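Local coordinates for putative mandelate racemase (Zymomonas mobilis, PDB 2OX4), which binds magnesium and is probably a lyase, a dehydratase of the mandelate racemase branch of the enolase superfamily, at residues E71-W74 / E75-K79; N204-G207 / P208-I212. One frame throughout, in Å; residues are numbered along the deposited sequence.

Contacts 1 and 2 lie on opposite sides of the chain's centre, one within a helix and the other at a helix-to-strand turn. Contact 1 is a run of helix in the N-terminal domain, residues 71-79, where side chains one turn apart touch, the Trp74 and Phe78 rings obliquely. Contact 2, residues 204-212, is the bend between a helix and a strand of the barrel domain. Their centres are 45 Å apart, and the nearest atoms are still about 31 Å from one another. Neither touches the magnesium site formed by Glu215, Glu241 and Glu267, but strand 211-215, which contact 2 leads into, ends in the first of these ligands.

Contact 1. Residues E71-W74 / E75-K79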
loop_
_atom_site.group_PDB
_atom_site.type_symbol
_atom_site.label_atom_id
_atom_site.label_comp_id
_atom_site.label_asym_id
_atom_site.label_seq_id
_atom_site.Cartn_x
_atom_site.Cartn_y
_atom_site.Cartn_z
ATOM N N GLU C 71 25.796 -15.356 21.825
ATOM C CA GLU C 71 25.111 -15.335 20.516
ATOM C C GLU C 71 24.689 -16.733 20.066
ATOM O O GLU C 71 23.528 -16.957 19.685
ATOM C CB GLU C 71 25.973 -14.652 19.438
ATOM C CG GLU C 71 26.106 -13.140 19.597
ATOM C CD GLU C 71 24.797 -12.366 19.341
ATOM O OE1 GLU C 71 23.928 -12.842 18.575
ATOM O OE2 GLU C 71 24.656 -11.266 19.897
ATOM N N ALA C 72 25.621 -17.678 20.153
ATOM C CA ALA C 72 25.357 -19.059 19.734
ATOM C C ALA C 72 24.319 -19.720 20.629
ATOM O O ALA C 72 23.470 -20.471 20.151
ATOM C CB ALA C 72 26.648 -19.887 19.731
ATOM N N ILE C 73 24.399 -19.466 21.932
ATOM C CA ILE C 73 23.442 -20.077 22.838
ATOM C C ILE C 73 22.031 -19.504 22.590
ATOM O O ILE C 73 21.063 -20.254 22.566
ATOM C CB ILE C 73 23.854 -19.931 24.323
ATOM C CG1 ILE C 73 25.142 -20.736 24.614
ATOM C CG2 ILE C 73 22.707 -20.405 25.236
ATOM C CD1 ILE C 73 25.841 -20.318 25.923
ATOM N N TRP C 74 21.931 -18.191 22.394
ATOM C CA TRP C 74 20.638 -17.548 22.140
ATOM C C TRP C 74 20.040 -18.175 20.890
ATOM O O TRP C 74 18.878 -18.548 20.882
ATOM C CB TRP C 74 20.812 -16.037 21.925
ATOM C CG TRP C 74 19.569 -15.203 22.231
ATOM C CD1 TRP C 74 19.336 -14.445 23.361
ATOM C CD2 TRP C 74 18.422 -15.022 21.387
ATOM N NE1 TRP C 74 18.111 -13.811 23.269
ATOM C CE2 TRP C 74 17.534 -14.144 22.064
ATOM C CE3 TRP C 74 18.064 -15.507 20.119
ATOM C CZ2 TRP C 74 16.295 -13.762 21.522
ATOM C CZ3 TRP C 74 16.831 -15.120 19.570
ATOM C CH2 TRP C 74 15.962 -14.260 20.274
ATOM N N GLU C 75 20.852 -18.321 19.845
ATOM C CA GLU C 75 20.367 -18.901 18.594
ATOM C C GLU C 75 20.006 -20.381 18.751
ATOM O O GLU C 75 19.052 -20.845 18.142
ATOM C CB GLU C 75 21.384 -18.679 17.464
ATOM C CG GLU C 75 20.946 -19.181 16.060
ATOM C CD GLU C 75 19.981 -18.240 15.303
ATOM O OE1 GLU C 75 19.504 -17.228 15.864
ATOM O OE2 GLU C 75 19.693 -18.528 14.114
ATOM N N LYS C 76 20.773 -21.117 19.557
ATOM C CA LYS C 76 20.445 -22.515 19.883
ATOM C C LYS C 76 19.092 -22.651 20.586
ATOM O O LYS C 76 18.262 -23.451 20.175
ATOM C CB LYS C 76 21.561 -23.130 20.737
ATOM C CG LYS C 76 21.356 -24.592 21.142
ATOM C CD LYS C 76 22.504 -25.038 22.056
ATOM C CE LYS C 76 22.258 -26.415 22.649
ATOM N NZ LYS C 76 23.438 -26.869 23.453
ATOM N N LEU C 77 18.871 -21.872 21.639
ATOM C CA LEU C 77 17.555 -21.835 22.294
ATOM C C LEU C 77 16.423 -21.405 21.360
ATOM O O LEU C 77 15.297 -21.888 21.490
ATOM C CB LEU C 77 17.589 -20.981 23.562
ATOM C CG LEU C 77 18.522 -21.579 24.632
ATOM C CD1 LEU C 77 18.557 -20.706 25.886
ATOM C CD2 LEU C 77 18.100 -23.042 24.998
ATOM N N PHE C 78 16.736 -20.524 20.410
ATOM C CA PHE C 78 15.750 -20.046 19.428
ATOM C C PHE C 78 15.439 -21.155 18.395
ATOM O O PHE C 78 14.269 -21.407 18.093
ATOM C CB PHE C 78 16.287 -18.766 18.766
ATOM C CG PHE C 78 15.344 -18.124 17.757
ATOM C CD1 PHE C 78 14.005 -17.896 18.064
ATOM C CD2 PHE C 78 15.825 -17.715 16.516
ATOM C CE1 PHE C 78 13.142 -17.294 17.120
ATOM C CE2 PHE C 78 14.969 -17.112 15.576
ATOM C CZ PHE C 78 13.639 -16.905 15.882
ATOM N N LYS C 79 16.485 -21.823 17.894
ATOM C CA LYS C 79 16.381 -22.680 16.692
ATOM C C LYS C 79 16.312 -24.180 16.973
ATOM O O LYS C 79 15.868 -24.966 16.114
ATOM C CB LYS C 79 17.536 -22.397 15.720
ATOM C CG LYS C 79 17.459 -21.019 15.040
ATOM C CD LYS C 79 16.258 -20.914 14.097
ATOM C CE LYS C 79 16.289 -19.607 13.308
ATOM N NZ LYS C 79 17.556 -19.421 12.499
#
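Helix 70-79 of the N-terminal domain lies against helices 48-62 and 89-110 and against neighbouring subunits; Trp74 and Phe78, one turn apart and therefore on the same side of it, form one of its buried flanks. The indole has CG anti to the backbone N (chi1 -156°), a direction that lets CZ3 of Trp74 come within 3.8 Å of Phe78 CB. The two rings lie obliquely, with centroids 5.6 Å apart and planes at 50°. The indole NE1 is held by the carbonyl of Gly295, and Arg272 makes a cation-pi contact with the indole. On another flank, Ile73 CG2 packs 4.2 Å from Leu77 CD1, among side chains of the two neighbouring helices. The nearly straight bond from Leu77 N to Ile73 O (2.9 Å, 177°) ties their backbones. Toward the subunit interfaces, Lys79 NZ forms a salt bridge with Glu75 OE2 at 2.8 Å, from above the carboxylate plane. Glu184 of a third subunit also grips this ammonium, while OE1 of Glu75 bonds to His308 of a second subunit, which should limit rotation of the carboxylate. Rings, aliphatic groups and opposite charges thus all pair in the i to i+4 pattern of an alpha-helix.

Contact 2. Residues N204-G207 / P208-I212; sequences NAVG and PDVDI
With CG1 of Val206 anti to its carbonyl carbon (chi1 -55°), CG2 is left between the backbone N and that carbon and meets Val210; there CG1 lies anti to the backbone N (chi1 171°). The two side chains cross at about a right angle. CG2 of Val206 stands 3.7 Å from Val210 CB and 3.9 Å from its CG1, while the other branch of Val210, CG2, lies 3.7 Å from the carbonyl oxygen of Val206. Val158 of helix 147-159 touches both valines, adding a third apolar partner. An alanine in place of Val210 would remove both methyl branches and is likely to leave Val206 and Val158 less closely packed against the turn. This is the helix-to-strand return of a beta/alpha barrel: helix 189-206 ends, Gly207, which has no side chain, leaves helical geometry with phi 79°, and a type I beta turn from Gly207 to Val210 leads into strand 211-215. One water spans the bend, donating to Val206 O at 2.7 Å and accepting from Asp209 N at 2.9 Å. Within the turn, Gly207 O stands 3.8 Å from Val210 N, with no hydrogen bond between them. Instead, the carbonyls of Gly207 and Val210 both receive hydrogen bonds from NH1 of Arg203, so one guanidinium nitrogen links the two ends of the turn. Pro208 and Asp209 pack on Ser189 of a neighbouring subunit.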
loop_
_atom_site.group_PDB
_atom_site.type_symbol
_atom_site.label_atom_id
_atom_site.label_comp_id
_atom_site.label_asym_id
_atom_site.label_seq_id
_atom_site.Cartn_x
_atom_site.Cartn_y
_atom_site.Cartn_z
ATOM N N ASN C 204 -2.614 19.174 39.373
ATOM C CA ASN C 204 -2.779 20.293 40.309
ATOM C C ASN C 204 -1.806 20.252 41.491
ATOM O O ASN C 204 -1.289 21.296 41.908
ATOM C CB ASN C 204 -4.223 20.343 40.824
ATOM C CG ASN C 204 -5.202 20.881 39.785
ATOM O OD1 ASN C 204 -4.806 21.499 38.795
ATOM N ND2 ASN C 204 -6.496 20.673 40.034
ATOM N N ALA C 205 -1.578 19.062 42.037
ATOM C CA ALA C 205 -0.687 18.886 43.187
ATOM C C ALA C 205 0.795 19.056 42.834
ATOM O O ALA C 205 1.529 19.740 43.553
ATOM C CB ALA C 205 -0.931 17.551 43.865
ATOM N N VAL C 206 1.236 18.443 41.734
ATOM C CA VAL C 206 2.665 18.399 41.411
ATOM C C VAL C 206 3.164 19.550 40.522
ATOM O O VAL C 206 4.374 19.784 40.430
ATOM C CB VAL C 206 3.109 17.026 40.809
ATOM C CG1 VAL C 206 2.742 15.883 41.728
ATOM C CG2 VAL C 206 2.510 16.811 39.399
ATOM N N GLY C 207 2.248 20.248 39.849
ATOM C CA GLY C 207 2.621 21.327 38.933
ATOM C C GLY C 207 3.113 20.843 37.569
ATOM O O GLY C 207 3.108 19.642 37.300
ATOM N N PRO C 208 3.563 21.777 36.713
ATOM C CA PRO C 208 3.895 21.476 35.313
ATOM C C PRO C 208 5.219 20.740 35.123
ATOM O O PRO C 208 5.434 20.149 34.067
ATOM C CB PRO C 208 3.985 22.863 34.672
ATOM C CG PRO C 208 4.452 23.760 35.808
ATOM C CD PRO C 208 3.763 23.207 37.035
ATOM N N ASP C 209 6.102 20.784 36.118
ATOM C CA ASP C 209 7.478 20.320 35.937
ATOM C C ASP C 209 7.716 18.929 36.499
ATOM O O ASP C 209 8.852 18.472 36.613
ATOM C CB ASP C 209 8.467 21.326 36.534
ATOM C CG ASP C 209 8.351 22.693 35.886
ATOM O OD1 ASP C 209 8.217 22.760 34.644
ATOM O OD2 ASP C 209 8.379 23.705 36.615
ATOM N N VAL C 210 6.634 18.258 36.866
ATOM C CA VAL C 210 6.698 16.847 37.211
ATOM C C VAL C 210 5.865 16.122 36.160
ATOM O O VAL C 210 4.692 16.417 35.984
ATOM C CB VAL C 210 6.142 16.583 38.643
ATOM C CG1 VAL C 210 6.013 15.090 38.915
ATOM C CG2 VAL C 210 7.032 17.257 39.711
ATOM N N ASP C 211 6.488 15.203 35.433
ATOM C CA ASP C 211 5.791 14.523 34.349
ATOM C C ASP C 211 4.872 13.416 34.853
ATOM O O ASP C 211 5.145 12.775 35.867
ATOM C CB ASP C 211 6.785 14.007 33.322
ATOM C CG ASP C 211 7.386 15.130 32.504
ATOM O OD1 ASP C 211 6.623 15.941 31.918
ATOM O OD2 ASP C 211 8.624 15.207 32.457
ATOM N N ILE C 212 3.767 13.211 34.134
ATOM C CA ILE C 212 2.776 12.215 34.497
ATOM C C ILE C 212 2.638 11.251 33.317
ATOM O O ILE C 212 2.317 11.673 32.207
ATOM C CB ILE C 212 1.391 12.865 34.774
ATOM C CG1 ILE C 212 1.497 13.915 35.894
ATOM C CG2 ILE C 212 0.363 11.784 35.111
ATOM C CD1 ILE C 212 0.243 14.815 36.031
HETATM O O HOH W 1 6.009 21.326 38.997
#